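Local coordinates for BH2414 protein (Bacillus halodurans, PDB 3ON1) that is of unknown function but belongs to the ribosomal protein L7Ae/L30e/S12e/Gadd45 family, many of whose members bind RNA, at residues D54-S58 and Y59-V63; A44-H47 and T48-K51. All blocks are in the same frame, centred on the assembly; numbering follows the deposited sequence. Where two conformers were deposited one is given.

Overall arrangement
Both contacts are local and lie at the two ends of one helix, 46-59, with interaction 2 at its start and interaction 1 at its end; their centres are about 13 Å apart. Along the chain they come in series: 44-47 and 48-51 carry the backbone from the loop after strand 37-41 into the helix, and 54-58 and 59-63 carry it out again to strand 63-66. Together they frame the helical crossover of a beta-alpha-beta unit whose two strands run parallel at one side of the four-stranded mixed sheet. Both lie toward the surface. Interaction 2 holds the N-cap and the first helical bonds, interaction 1 the Schellman turn that leads out.

Interaction 1: D54-S58 and Y59-V63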
loop_
_atom_site.group_PDB
_atom_site.type_symbol
_atom_site.label_atom_id
_atom_site.label_comp_id
_atom_site.label_asym_id
_atom_site.label_seq_id
_atom_site.Cartn_x
_atom_site.Cartn_y
_atom_site.Cartn_z
ATOM N N ASP A 54 -6.428 10.499 6.228
ATOM C CA ASP A 54 -6.102 11.642 7.091
ATOM C C ASP A 54 -4.600 11.752 7.336
ATOM O O ASP A 54 -4.007 12.809 7.099
ATOM C CB ASP A 54 -6.824 11.538 8.442
ATOM C CG ASP A 54 -8.226 12.114 8.412
ATOM O OD1 ASP A 54 -8.528 12.930 7.515
ATOM O OD2 ASP A 54 -9.028 11.765 9.307
ATOM N N LYS A 55 -3.993 10.658 7.806
ATOM C CA LYS A 55 -2.571 10.636 8.169
ATOM C C LYS A 55 -1.677 10.904 6.965
ATOM O O LYS A 55 -0.789 11.755 7.026
ATOM C CB LYS A 55 -2.182 9.297 8.819
ATOM C CG LYS A 55 -2.813 9.028 10.182
ATOM C CD LYS A 55 -2.055 9.693 11.327
ATOM C CE LYS A 55 -2.801 9.514 12.641
ATOM N NZ LYS A 55 -2.123 10.211 13.766
ATOM N N CYS A 56 -1.920 10.192 5.868
ATOM C CA CYS A 56 -1.108 10.365 4.661
ATOM C C CYS A 56 -1.327 11.725 4.018
ATOM O O CYS A 56 -0.404 12.290 3.438
ATOM C CB CYS A 56 -1.371 9.252 3.655
ATOM S SG CYS A 56 -0.835 7.631 4.221
ATOM N N GLY A 57 -2.543 12.254 4.140
ATOM C CA GLY A 57 -2.838 13.623 3.705
ATOM C C GLY A 57 -1.933 14.643 4.375
ATOM O O GLY A 57 -1.366 15.514 3.709
ATOM N N SER A 58 -1.791 14.520 5.695
ATOM C CA SER A 58 -0.921 15.396 6.484
ATOM C C SER A 58 0.542 15.310 6.060
ATOM O O SER A 58 1.226 16.326 5.984
ATOM C CB SER A 58 -1.049 15.072 7.970
ATOM O OG SER A 58 -2.377 15.285 8.414
ATOM N N TYR A 59 1.009 14.097 5.775
ATOM C CA TYR A 59 2.396 13.870 5.372
ATOM C C TYR A 59 2.617 13.996 3.857
ATOM O O TYR A 59 3.756 13.898 3.385
ATOM C CB TYR A 59 2.884 12.503 5.876
ATOM C CG TYR A 59 3.162 12.459 7.361
ATOM C CD1 TYR A 59 4.396 12.868 7.866
ATOM C CD2 TYR A 59 2.192 12.026 8.267
ATOM C CE1 TYR A 59 4.667 12.829 9.231
ATOM C CE2 TYR A 59 2.454 11.985 9.641
ATOM C CZ TYR A 59 3.693 12.395 10.111
ATOM O OH TYR A 59 3.968 12.373 11.460
ATOM N N GLN A 60 1.533 14.227 3.113
ATOM C CA GLN A 60 1.551 14.301 1.642
ATOM C C GLN A 60 2.121 13.033 1.006
ATOM O O GLN A 60 2.960 13.081 0.097
ATOM C CB GLN A 60 2.243 15.583 1.141
ATOM C CG GLN A 60 1.418 16.835 1.419
ATOM C CD GLN A 60 2.086 18.130 0.978
ATOM O OE1 GLN A 60 3.314 18.226 0.886
ATOM N NE2 GLN A 60 1.269 19.146 0.726
ATOM N N ILE A 61 1.653 11.901 1.518
ATOM C CA ILE A 61 1.978 10.592 0.972
ATOM C C ILE A 61 0.768 10.115 0.168
ATOM O O ILE A 61 -0.355 10.103 0.686
ATOM C CB ILE A 61 2.320 9.583 2.101
ATOM C CG1 ILE A 61 3.545 10.045 2.904
ATOM C CG2 ILE A 61 2.541 8.179 1.547
ATOM C CD1 ILE A 61 4.810 10.255 2.080
ATOM N N PRO A 62 0.981 9.735 -1.107
ATOM C CA PRO A 62 -0.145 9.248 -1.901
ATOM C C PRO A 62 -0.775 7.991 -1.302
ATOM O O PRO A 62 -0.070 7.140 -0.740
ATOM C CB PRO A 62 0.483 8.948 -3.267
ATOM C CG PRO A 62 1.934 8.807 -3.002
ATOM C CD PRO A 62 2.221 9.780 -1.896
ATOM N N VAL A 63 -2.099 7.918 -1.397
ATOM C CA VAL A 63 -2.872 6.757 -0.967
ATOM C C VAL A 63 -3.730 6.313 -2.139
ATOM O O VAL A 63 -4.464 7.120 -2.728
ATOM C CB VAL A 63 -3.806 7.073 0.230
ATOM C CG1 VAL A 63 -4.619 5.834 0.628
ATOM C CG2 VAL A 63 -3.021 7.574 1.419
#
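Cys56 and Ile61 are joined by the bond that closes the C-terminal end of helix 46-59: Ile61 N donates to Cys56 O at 2.8 Å, fairly straight at 163°. Gln60, with a positive phi of 57°, turns the chain out of the helix and adds a weak bond from its N to Gly57 O at 3.2 Å. One residue earlier, Tyr59 N still gives an ordinary helical bond to Lys55 O, also at 3.2 Å. The same Lys55 O lies at the edge of the Tyr59 ring, in its plane, 3.2 Å from Tyr59 CD2.

The apolar part centres on Cys56. Val63 CG2 presses against Cys56 CB at 3.2 Å, tighter than usual for two carbons, and also meets Cys56 SG at 3.6 Å. With Val63 CG1 anti to the backbone N (chi1 179°), CG2 stands beside that N, and it is CG2 that meets the helix. Ile61 CB comes alongside Cys56 CB at 4.0 Å. Cys56 also packs on Val30 of helix 23-31 and Val38 of strand 37-41.

The positive phi and the two bonds back into the last turn make this a Schellman motif, here ending the helix of a beta-alpha-beta crossover and leading into strand 63-66.

Interaction 2: A44-H47 and T48-K51; sequences AGIH and TKKK
Lys49 runs back alongside the backbone of Ala44 and Gly45, its chain extended beyond CG, with Lys49 CE 3.3 Å from Ala44 O and Lys49 CG 4.1 Å from Ala44 CB. Ile46 crosses it at about a right angle, Ile46 CD1 lying 4.1 Å from Lys49 CD.

Water and backbone supply the polar contacts. One water donates to Ala44 O and accepts from Lys49 NZ at 2.9 Å; this ammonium also bonds to Ser42 O. Cutting the side chain back to an alanine would probably leave the water and Ser42 O without their ammonium donor and uncover the backbone at Ala44. A second water links Gly45 N to Thr48 OG1, which is also bonded to Glu23. With Gly45 at the N-cap, Lys49 N to Gly45 O (2.9 Å, 166°) opens the helical bonding, followed by Lys50 N to Ile46 O and Lys51 N to His47 O.

In one of its two modelled conformers, and so only tentatively, Lys50 bends at chi3 and chi4, bringing Lys50 NZ to 3.5 Å from Ile46 CG1.

The start of helix 46-59 follows strand 37-41; Thr48 and Lys51, the latter in a salt bridge with Glu24, tie it to the start of helix 23-31.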
loop_
_atom_site.group_PDB
_atom_site.type_symbol
_atom_site.label_atom_id
_atom_site.label_comp_id
_atom_site.label_asym_id
_atom_site.label_seq_id
_atom_site.Cartn_x
_atom_site.Cartn_y
_atom_site.Cartn_z
ATOM N N ALA A 44 -11.248 -2.414 2.783
ATOM C CA ALA A 44 -10.824 -1.885 4.081
ATOM C C ALA A 44 -12.018 -1.193 4.717
ATOM O O ALA A 44 -12.827 -0.579 4.016
ATOM C CB ALA A 44 -9.677 -0.890 3.913
ATOM N N GLY A 45 -12.136 -1.316 6.035
ATOM C CA GLY A 45 -13.178 -0.619 6.783
ATOM C C GLY A 45 -13.093 0.883 6.589
ATOM O O GLY A 45 -12.009 1.428 6.362
ATOM N N ILE A 46 -14.236 1.554 6.662
ATOM C CA ILE A 46 -14.273 2.997 6.414
ATOM C C ILE A 46 -13.412 3.766 7.426
ATOM O O ILE A 46 -12.822 4.778 7.078
ATOM C CB ILE A 46 -15.732 3.560 6.311
ATOM C CG1 ILE A 46 -15.750 4.987 5.738
ATOM C CG2 ILE A 46 -16.461 3.479 7.653
ATOM C CD1 ILE A 46 -15.228 5.119 4.317
ATOM N N HIS A 47 -13.319 3.272 8.661
ATOM C CA HIS A 47 -12.472 3.932 9.659
ATOM C C HIS A 47 -10.983 3.782 9.344
ATOM O O HIS A 47 -10.202 4.711 9.566
ATOM C CB HIS A 47 -12.801 3.446 11.073
ATOM C CG HIS A 47 -14.194 3.784 11.506
ATOM N ND1 HIS A 47 -15.189 2.837 11.613
ATOM C CD2 HIS A 47 -14.765 4.969 11.832
ATOM C CE1 HIS A 47 -16.310 3.421 11.997
ATOM N NE2 HIS A 47 -16.079 4.714 12.138
ATOM N N THR A 48 -10.605 2.621 8.813
ATOM C CA THR A 48 -9.237 2.391 8.337
ATOM C C THR A 48 -8.938 3.330 7.172
ATOM O O THR A 48 -7.880 3.961 7.125
ATOM C CB THR A 48 -9.039 0.920 7.921
ATOM O OG1 THR A 48 -9.231 0.083 9.068
ATOM C CG2 THR A 48 -7.639 0.683 7.363
ATOM N N LYS A 49 -9.882 3.427 6.241
ATOM C CA LYS A 49 -9.740 4.330 5.104
ATOM C C LYS A 49 -9.547 5.769 5.569
ATOM O O LYS A 49 -8.616 6.446 5.123
ATOM C CB LYS A 49 -10.939 4.223 4.156
ATOM C CG LYS A 49 -10.951 2.947 3.343
ATOM C CD LYS A 49 -12.259 2.800 2.579
ATOM C CE LYS A 49 -12.204 1.592 1.664
ATOM N NZ LYS A 49 -13.563 1.180 1.234
ATOM N N LYS A 50 -10.418 6.218 6.471
ATOM C CA LYS A 50 -10.343 7.569 7.021
ATOM C C LYS A 50 -8.993 7.828 7.677
ATOM O O LYS A 50 -8.342 8.829 7.386
ATOM C CB LYS A 50 -11.460 7.799 8.037
ATOM C CG LYS A 50 -12.814 8.045 7.420
ATOM C CD LYS A 50 -13.782 8.580 8.461
ATOM C CE LYS A 50 -14.451 7.464 9.242
ATOM N NZ LYS A 50 -15.685 7.001 8.554
ATOM N N LYS A 51 -8.579 6.912 8.552
ATOM C CA LYS A 51 -7.329 7.066 9.309
ATOM C C LYS A 51 -6.126 7.226 8.385
ATOM O O LYS A 51 -5.334 8.159 8.543
ATOM C CB LYS A 51 -7.114 5.900 10.278
ATOM C CG LYS A 51 -5.898 6.068 11.187
ATOM C CD LYS A 51 -5.872 5.003 12.267
ATOM C CE LYS A 51 -4.483 4.875 12.888
ATOM N NZ LYS A 51 -4.375 3.719 13.846
HETATM O O HOH W 1 -15.273 0.332 3.475
HETATM O O HOH W 2 -10.257 -2.703 7.758
#